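Local coordinates for protein UDP-glucose 4-epimerase (Campylobacter jejuni subsp. jejuni serotype O:2, PDB 7K3P) that probably interconverts UDP-glucose and UDP-galactose, and their N-acetylated counterparts, by inverting the sugar at C4 with the help of bound NAD, at residues Y142-S154 with P307-N319. The protein carries 2 engineered substitutions. Residues are numbered along the deposited sequence; the frame is centred on the assembly and turned at random.
Sequences YGEPQTPVVSETS and PSVLISDASKIRN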
ATOM      1  N   TYR A 142      13.973   1.398   2.781  1.00 22.65           N
ATOM      2  CA  TYR A 142      14.697   0.775   3.899  1.00 23.31           C
ATOM      3  C   TYR A 142      14.488   1.502   5.221  1.00 27.74           C
ATOM      4  O   TYR A 142      14.844   0.967   6.281  1.00 32.00           O
ATOM      5  CB  TYR A 142      16.201   0.701   3.626  1.00 21.97           C
ATOM      6  CG  TYR A 142      16.562  -0.130   2.422  1.00 19.98           C
ATOM      7  CD1 TYR A 142      16.222  -1.475   2.349  1.00 22.65           C
ATOM      8  CD2 TYR A 142      17.254   0.431   1.362  1.00 22.86           C
ATOM      9  CE1 TYR A 142      16.562  -2.241   1.234  1.00 21.24           C
ATOM     10  CE2 TYR A 142      17.600  -0.322   0.252  1.00 23.71           C
ATOM     11  CZ  TYR A 142      17.247  -1.650   0.192  1.00 20.10           C
ATOM     12  OH  TYR A 142      17.593  -2.389  -0.925  1.00 25.17           O
ATOM     13  N   GLY A 143      13.937   2.719   5.163  1.00 25.56           N
ATOM     14  CA  GLY A 143      13.725   3.518   6.364  1.00 26.20           C
ATOM     15  C   GLY A 143      15.053   3.908   7.004  1.00 31.44           C
ATOM     16  O   GLY A 143      15.914   4.529   6.366  1.00 26.12           O
ATOM     17  N   GLU A 144      15.221   3.560   8.276  1.00 30.33           N
ATOM     18  CA  GLU A 144      16.486   3.814   8.970  1.00 33.15           C
ATOM     19  C   GLU A 144      17.176   2.478   9.156  1.00 31.37           C
ATOM     20  O   GLU A 144      16.876   1.740  10.091  1.00 34.18           O
ATOM     21  CB  GLU A 144      16.248   4.494  10.319  1.00 34.17           C
ATOM     22  CG  GLU A 144      15.967   5.977  10.199  1.00 36.63           C
ATOM     23  CD  GLU A 144      15.532   6.595  11.516  1.00 46.32           C
ATOM     24  OE1 GLU A 144      15.044   5.841  12.389  1.00 48.99           O
ATOM     25  OE2 GLU A 144      15.676   7.827  11.671  1.00 44.43           O
ATOM     26  N   PRO A 145      18.074   2.146   8.223  1.00 30.96           N
ATOM     27  CA  PRO A 145      18.702   0.825   8.176  1.00 31.89           C
ATOM     28  C   PRO A 145      19.598   0.638   9.392  1.00 33.82           C
ATOM     29  O   PRO A 145      20.129   1.616   9.937  1.00 34.93           O
ATOM     30  CB  PRO A 145      19.540   0.879   6.887  1.00 32.11           C
ATOM     31  CG  PRO A 145      18.932   2.014   6.073  1.00 33.20           C
ATOM     32  CD  PRO A 145      18.512   3.013   7.112  1.00 30.48           C
ATOM     33  N   GLN A 146      19.752  -0.610   9.814  1.00 34.96           N
ATOM     34  CA  GLN A 146      20.531  -0.932  10.997  1.00 41.85           C
ATOM     35  C   GLN A 146      21.944  -1.395  10.620  1.00 40.63           C
ATOM     36  O   GLN A 146      22.703  -1.859  11.468  1.00 45.07           O
ATOM     37  CB  GLN A 146      19.796  -1.981  11.842  1.00 42.85           C
ATOM     38  CG  GLN A 146      18.496  -1.465  12.496  1.00 45.17           C
ATOM     39  CD  GLN A 146      17.218  -1.829  11.728  1.00 57.18           C
ATOM     40  OE1 GLN A 146      17.053  -2.956  11.245  1.00 58.59           O
ATOM     41  NE2 GLN A 146      16.298  -0.865  11.629  1.00 58.26           N
ATOM     42  N   THR A 147      22.285  -1.246   9.339  1.00 38.17           N
ATOM     43  CA  THR A 147      23.628  -1.530   8.820  1.00 35.09           C
ATOM     44  C   THR A 147      24.119  -0.341   7.981  1.00 34.45           C
ATOM     45  O   THR A 147      23.306   0.441   7.474  1.00 30.60           O
ATOM     46  CB  THR A 147      23.635  -2.790   7.926  1.00 34.42           C
ATOM     47  OG1 THR A 147      22.756  -2.586   6.808  1.00 34.84           O
ATOM     48  CG2 THR A 147      23.176  -4.004   8.700  1.00 34.96           C
ATOM     49  N   PRO A 148      25.448  -0.199   7.842  1.00 28.29           N
ATOM     50  CA  PRO A 148      26.057   0.890   7.067  1.00 30.19           C
ATOM     51  C   PRO A 148      25.983   0.682   5.555  1.00 29.19           C
ATOM     52  O   PRO A 148      26.014   1.655   4.796  1.00 27.01           O
ATOM     53  CB  PRO A 148      27.526   0.851   7.509  1.00 29.81           C
ATOM     54  CG  PRO A 148      27.746  -0.544   7.936  1.00 30.15           C
ATOM     55  CD  PRO A 148      26.457  -0.973   8.584  1.00 31.77           C
ATOM     56  N   VAL A 149      25.939  -0.572   5.123  1.00 28.24           N
ATOM     57  CA  VAL A 149      25.932  -0.882   3.703  1.00 29.17           C
ATOM     58  C   VAL A 149      24.700  -1.740   3.460  1.00 34.01           C
ATOM     59  O   VAL A 149      24.720  -2.936   3.759  1.00 33.84           O
ATOM     60  CB  VAL A 149      27.201  -1.650   3.284  1.00 33.81           C
ATOM     61  CG1 VAL A 149      27.204  -1.914   1.770  1.00 29.31           C
ATOM     62  CG2 VAL A 149      28.458  -0.867   3.681  1.00 30.56           C
ATOM     63  N   VAL A 150      23.634  -1.126   2.930  1.00 29.08           N
ATOM     64  CA  VAL A 150      22.312  -1.763   2.869  1.00 27.37           C
ATOM     65  C   VAL A 150      22.141  -2.671   1.640  1.00 25.71           C
ATOM     66  O   VAL A 150      22.339  -2.245   0.494  1.00 24.58           O
ATOM     67  CB  VAL A 150      21.187  -0.693   2.889  1.00 26.82           C
ATOM     68  CG1 VAL A 150      19.832  -1.320   3.128  1.00 25.72           C
ATOM     69  CG2 VAL A 150      21.464   0.323   3.992  1.00 31.12           C
ATOM     70  N   SER A 151      21.773  -3.923   1.878  1.00 24.73           N
ATOM     71  CA  SER A 151      21.554  -4.861   0.780  1.00 29.79           C
ATOM     72  C   SER A 151      20.049  -4.991   0.523  1.00 27.41           C
ATOM     73  O   SER A 151      19.235  -4.625   1.377  1.00 26.23           O
ATOM     74  CB  SER A 151      22.173  -6.223   1.096  1.00 28.60           C
ATOM     75  OG  SER A 151      21.217  -7.113   1.642  1.00 37.12           O
ATOM     76  N   GLU A 152      19.686  -5.507  -0.647  1.00 28.91           N
ATOM     77  CA  GLU A 152      18.274  -5.607  -1.036  1.00 27.89           C
ATOM     78  C   GLU A 152      17.461  -6.409  -0.026  1.00 29.74           C
ATOM     79  O   GLU A 152      16.246  -6.223   0.098  1.00 31.50           O
ATOM     80  CB  GLU A 152      18.132  -6.224  -2.433  1.00 25.14           C
ATOM     81  CG  GLU A 152      18.650  -5.364  -3.568  1.00 23.93           C
ATOM     82  CD  GLU A 152      20.150  -5.493  -3.758  1.00 26.33           C
ATOM     83  OE1 GLU A 152      20.782  -6.267  -3.006  1.00 29.66           O
ATOM     84  OE2 GLU A 152      20.699  -4.801  -4.640  1.00 25.67           O
ATOM     85  N   THR A 153      18.134  -7.282   0.717  1.00 29.57           N
ATOM     86  CA  THR A 153      17.456  -8.123   1.716  1.00 27.78           C
ATOM     87  C   THR A 153      17.176  -7.437   3.068  1.00 30.55           C
ATOM     88  O   THR A 153      16.525  -8.028   3.935  1.00 29.67           O
ATOM     89  CB  THR A 153      18.262  -9.399   1.971  1.00 29.65           C
ATOM     90  OG1 THR A 153      19.602  -9.030   2.310  1.00 30.41           O
ATOM     91  CG2 THR A 153      18.307 -10.239   0.703  1.00 31.61           C
ATOM     92  N   SER A 154      17.665  -6.210   3.256  1.00 27.98           N
ATOM     93  CA  SER A 154      17.432  -5.485   4.509  1.00 27.80           C
ATOM     94  C   SER A 154      15.947  -5.262   4.677  1.00 32.16           C
ATOM     95  O   SER A 154      15.213  -5.202   3.692  1.00 34.02           O
ATOM     96  CB  SER A 154      18.133  -4.126   4.516  1.00 26.91           C
ATOM     97  OG  SER A 154      19.480  -4.241   4.107  1.00 33.90           O
ATOM     98  N   PRO A 307      23.991   7.893  11.457  1.00 34.86           N
ATOM     99  CA  PRO A 307      25.031   6.877  11.258  1.00 30.19           C
ATOM    100  C   PRO A 307      26.266   7.491  10.577  1.00 28.71           C
ATOM    101  O   PRO A 307      26.137   8.448   9.798  1.00 27.97           O
ATOM    102  CB  PRO A 307      24.350   5.850  10.340  1.00 34.54           C
ATOM    103  CG  PRO A 307      23.302   6.641   9.595  1.00 31.66           C
ATOM    104  CD  PRO A 307      22.827   7.706  10.565  1.00 35.42           C
ATOM    105  N   SER A 308      27.452   6.974  10.879  1.00 27.09           N
ATOM    106  CA  SER A 308      28.650   7.478  10.218  1.00 31.89           C
ATOM    107  C   SER A 308      28.637   7.107   8.720  1.00 26.42           C
ATOM    108  O   SER A 308      29.141   7.853   7.874  1.00 28.03           O
ATOM    109  CB  SER A 308      29.914   6.938  10.901  1.00 27.28           C
ATOM    110  OG  SER A 308      29.917   5.522  10.895  1.00 29.42           O
ATOM    111  N   VAL A 309      28.049   5.955   8.408  1.00 29.90           N
ATOM    112  CA  VAL A 309      28.031   5.418   7.041  1.00 29.15           C
ATOM    113  C   VAL A 309      26.641   4.882   6.680  1.00 26.47           C
ATOM    114  O   VAL A 309      26.030   4.130   7.453  1.00 29.16           O
ATOM    115  CB  VAL A 309      29.078   4.288   6.862  1.00 27.29           C
ATOM    116  CG1 VAL A 309      29.078   3.757   5.423  1.00 25.92           C
ATOM    117  CG2 VAL A 309      30.468   4.786   7.226  1.00 27.70           C
ATOM    118  N   LEU A 310      26.145   5.285   5.510  1.00 25.32           N
ATOM    119  CA  LEU A 310      24.890   4.753   4.977  1.00 23.86           C
ATOM    120  C   LEU A 310      24.977   4.760   3.443  1.00 22.85           C
ATOM    121  O   LEU A 310      24.896   5.816   2.813  1.00 23.20           O
ATOM    122  CB  LEU A 310      23.703   5.605   5.443  1.00 24.74           C
ATOM    123  CG  LEU A 310      22.343   5.275   4.824  1.00 25.01           C
ATOM    124  CD1 LEU A 310      22.009   3.838   5.104  1.00 25.02           C
ATOM    125  CD2 LEU A 310      21.246   6.189   5.362  1.00 30.40           C
ATOM    126  N   ILE A 311      25.157   3.584   2.845  1.00 26.46           N
ATOM    127  CA  ILE A 311      25.274   3.494   1.388  1.00 24.32           C
ATOM    128  C   ILE A 311      24.590   2.225   0.899  1.00 22.34           C
ATOM    129  O   ILE A 311      24.305   1.320   1.697  1.00 22.65           O
ATOM    130  CB  ILE A 311      26.759   3.477   0.934  1.00 21.75           C
ATOM    131  CG1 ILE A 311      27.427   2.165   1.341  1.00 25.49           C
ATOM    132  CG2 ILE A 311      27.510   4.663   1.516  1.00 20.83           C
ATOM    133  CD1 ILE A 311      28.848   2.014   0.768  1.00 27.10           C
ATOM    134  N   SER A 312      24.334   2.152  -0.407  1.00 22.61           N
ATOM    135  CA  SER A 312      23.747   0.952  -0.987  1.00 23.96           C
ATOM    136  C   SER A 312      24.831  -0.102  -1.171  1.00 25.60           C
ATOM    137  O   SER A 312      25.969   0.230  -1.537  1.00 24.95           O
ATOM    138  CB  SER A 312      23.135   1.245  -2.365  1.00 22.58           C
ATOM    139  OG  SER A 312      22.117   2.242  -2.314  1.00 25.50           O
ATOM    140  N   ASP A 313      24.466  -1.362  -0.963  1.00 23.82           N
ATOM    141  CA  ASP A 313      25.281  -2.478  -1.417  1.00 28.05           C
ATOM    142  C   ASP A 313      24.912  -2.722  -2.884  1.00 27.90           C
ATOM    143  O   ASP A 313      23.788  -3.118  -3.175  1.00 28.73           O
ATOM    144  CB  ASP A 313      24.954  -3.715  -0.587  1.00 26.86           C
ATOM    145  CG  ASP A 313      25.793  -4.931  -0.977  1.00 29.39           C
ATOM    146  OD1 ASP A 313      26.411  -4.951  -2.072  1.00 29.68           O
ATOM    147  OD2 ASP A 313      25.823  -5.877  -0.168  1.00 29.48           O
ATOM    148  N   ALA A 314      25.846  -2.473  -3.803  1.00 25.48           N
ATOM    149  CA  ALA A 314      25.573  -2.609  -5.234  1.00 24.15           C
ATOM    150  C   ALA A 314      26.161  -3.865  -5.871  1.00 29.81           C
ATOM    151  O   ALA A 314      26.245  -3.952  -7.097  1.00 29.94           O
ATOM    152  CB  ALA A 314      26.051  -1.374  -5.978  1.00 26.86           C
ATOM    153  N   SER A 315      26.565  -4.836  -5.055  1.00 32.53           N
ATOM    154  CA  SER A 315      27.168  -6.052  -5.593  1.00 35.00           C
ATOM    155  C   SER A 315      26.182  -6.856  -6.474  1.00 35.33           C
ATOM    156  O   SER A 315      26.553  -7.378  -7.539  1.00 32.83           O
ATOM    157  CB  SER A 315      27.752  -6.902  -4.460  1.00 30.24           C
ATOM    158  OG  SER A 315      26.750  -7.365  -3.579  1.00 28.63           O
ATOM    159  N   LYS A 316      24.922  -6.935  -6.053  1.00 36.54           N
ATOM    160  CA  LYS A 316      23.910  -7.666  -6.832  1.00 33.91           C
ATOM    161  C   LYS A 316      23.773  -7.159  -8.283  1.00 31.00           C
ATOM    162  O   LYS A 316      23.874  -7.942  -9.237  1.00 32.51           O
ATOM    163  CB  LYS A 316      22.564  -7.659  -6.103  1.00 30.91           C
ATOM    164  CG  LYS A 316      21.526  -8.573  -6.719  1.00 32.61           C
ATOM    165  CD  LYS A 316      20.310  -8.702  -5.803  1.00 28.91           C
ATOM    166  CE  LYS A 316      19.167  -9.390  -6.522  1.00 28.62           C
ATOM    167  NZ  LYS A 316      17.886  -9.241  -5.766  1.00 28.59           N
ATOM    168  N   ILE A 317      23.572  -5.856  -8.461  1.00 30.41           N
ATOM    169  CA  ILE A 317      23.417  -5.314  -9.806  1.00 29.29           C
ATOM    170  C   ILE A 317      24.677  -5.505 -10.679  1.00 33.76           C
ATOM    171  O   ILE A 317      24.564  -5.765 -11.879  1.00 28.69           O
ATOM    172  CB  ILE A 317      22.966  -3.835  -9.800  1.00 25.41           C
ATOM    173  CG1 ILE A 317      22.407  -3.444 -11.176  1.00 26.08           C
ATOM    174  CG2 ILE A 317      24.102  -2.900  -9.364  1.00 27.12           C
ATOM    175  CD1 ILE A 317      21.875  -1.996 -11.293  1.00 23.12           C
ATOM    176  N   ARG A 318      25.866  -5.376 -10.084  1.00 29.49           N
ATOM    177  CA  ARG A 318      27.114  -5.617 -10.819  1.00 32.69           C
ATOM    178  C   ARG A 318      27.170  -7.079 -11.258  1.00 33.18           C
ATOM    179  O   ARG A 318      27.516  -7.394 -12.404  1.00 33.45           O
ATOM    180  CB  ARG A 318      28.340  -5.283  -9.946  1.00 30.19           C
ATOM    181  CG  ARG A 318      28.637  -3.775  -9.813  1.00 29.87           C
ATOM    182  CD  ARG A 318      30.062  -3.525  -9.248  1.00 27.47           C
ATOM    183  NE  ARG A 318      30.312  -4.390  -8.095  1.00 27.65           N
ATOM    184  CZ  ARG A 318      30.092  -4.049  -6.832  1.00 29.71           C
ATOM    185  NH1 ARG A 318      29.617  -2.838  -6.535  1.00 26.94           N
ATOM    186  NH2 ARG A 318      30.343  -4.920  -5.865  1.00 29.72           N
ATOM    187  N   ASN A 319      26.817  -7.965 -10.331  1.00 27.50           N
ATOM    188  CA  ASN A 319      26.835  -9.397 -10.580  1.00 33.86           C
ATOM    189  C   ASN A 319      25.860  -9.889 -11.671  1.00 40.41           C
ATOM    190  O   ASN A 319      26.228 -10.725 -12.507  1.00 35.77           O
ATOM    191  CB  ASN A 319      26.595 -10.135  -9.263  1.00 36.05           C
ATOM    192  CG  ASN A 319      26.660 -11.641  -9.412  1.00 48.60           C
ATOM    193  OD1 ASN A 319      25.861 -12.372  -8.817  1.00 54.82           O
ATOM    194  ND2 ASN A 319      27.619 -12.121 -10.210  1.00 52.97           N
TER
HETATM  195  O   HOH W   1      23.489   3.148   8.232  1.00 27.41           O
HETATM  196  O   HOH W   2      23.658  -5.850  -3.648  1.00 25.74           O
HETATM  197  O   HOH W   3      22.725  -3.975  -6.390  1.00 27.43           O
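Glu152 OE2 is held by two hydrogen bonds: water 3, 2.8 Å away, links it to Ile317 N, and Asn271 N supplies the other. Glu152 OE1 meets water 2, which accepts from Lys316 N at 2.9 Å. A bend at chi2 (83°) brings this carboxylate to the first turn of helix 315-320, where amides reaching it through both waters, and the helix N-terminus, would probably favour its charged form. The aliphatic part of Lys316 crosses the carboxylate, Lys316 CD 3.7 Å from Glu152 OE1, and its NZ runs on to Asn268 and Val269.

Before the helix, strands 149-150 and 309-312 pair in parallel, making 149-150 an edge of the small mixed sheet beside the epimerase's Rossmann-type domain. Asp313 N donates to Val150 O at 2.7 Å, from 39° above the carbonyl plane, whereas Val150 N meets Ile311 O almost head-on. On one face Val149 CG2 lies beside Ile311 CG1, at 4.0 Å; on the other, Leu310 CD1 rests against both Pro145 CG and Val150 CG2, 3.7 Å from each. A chi1 of -179° carries the Asp313 carboxylate away from its backbone N; Ser315 N closes an Asx turn on OD1, and Ser315 OG adds a bond from the same face.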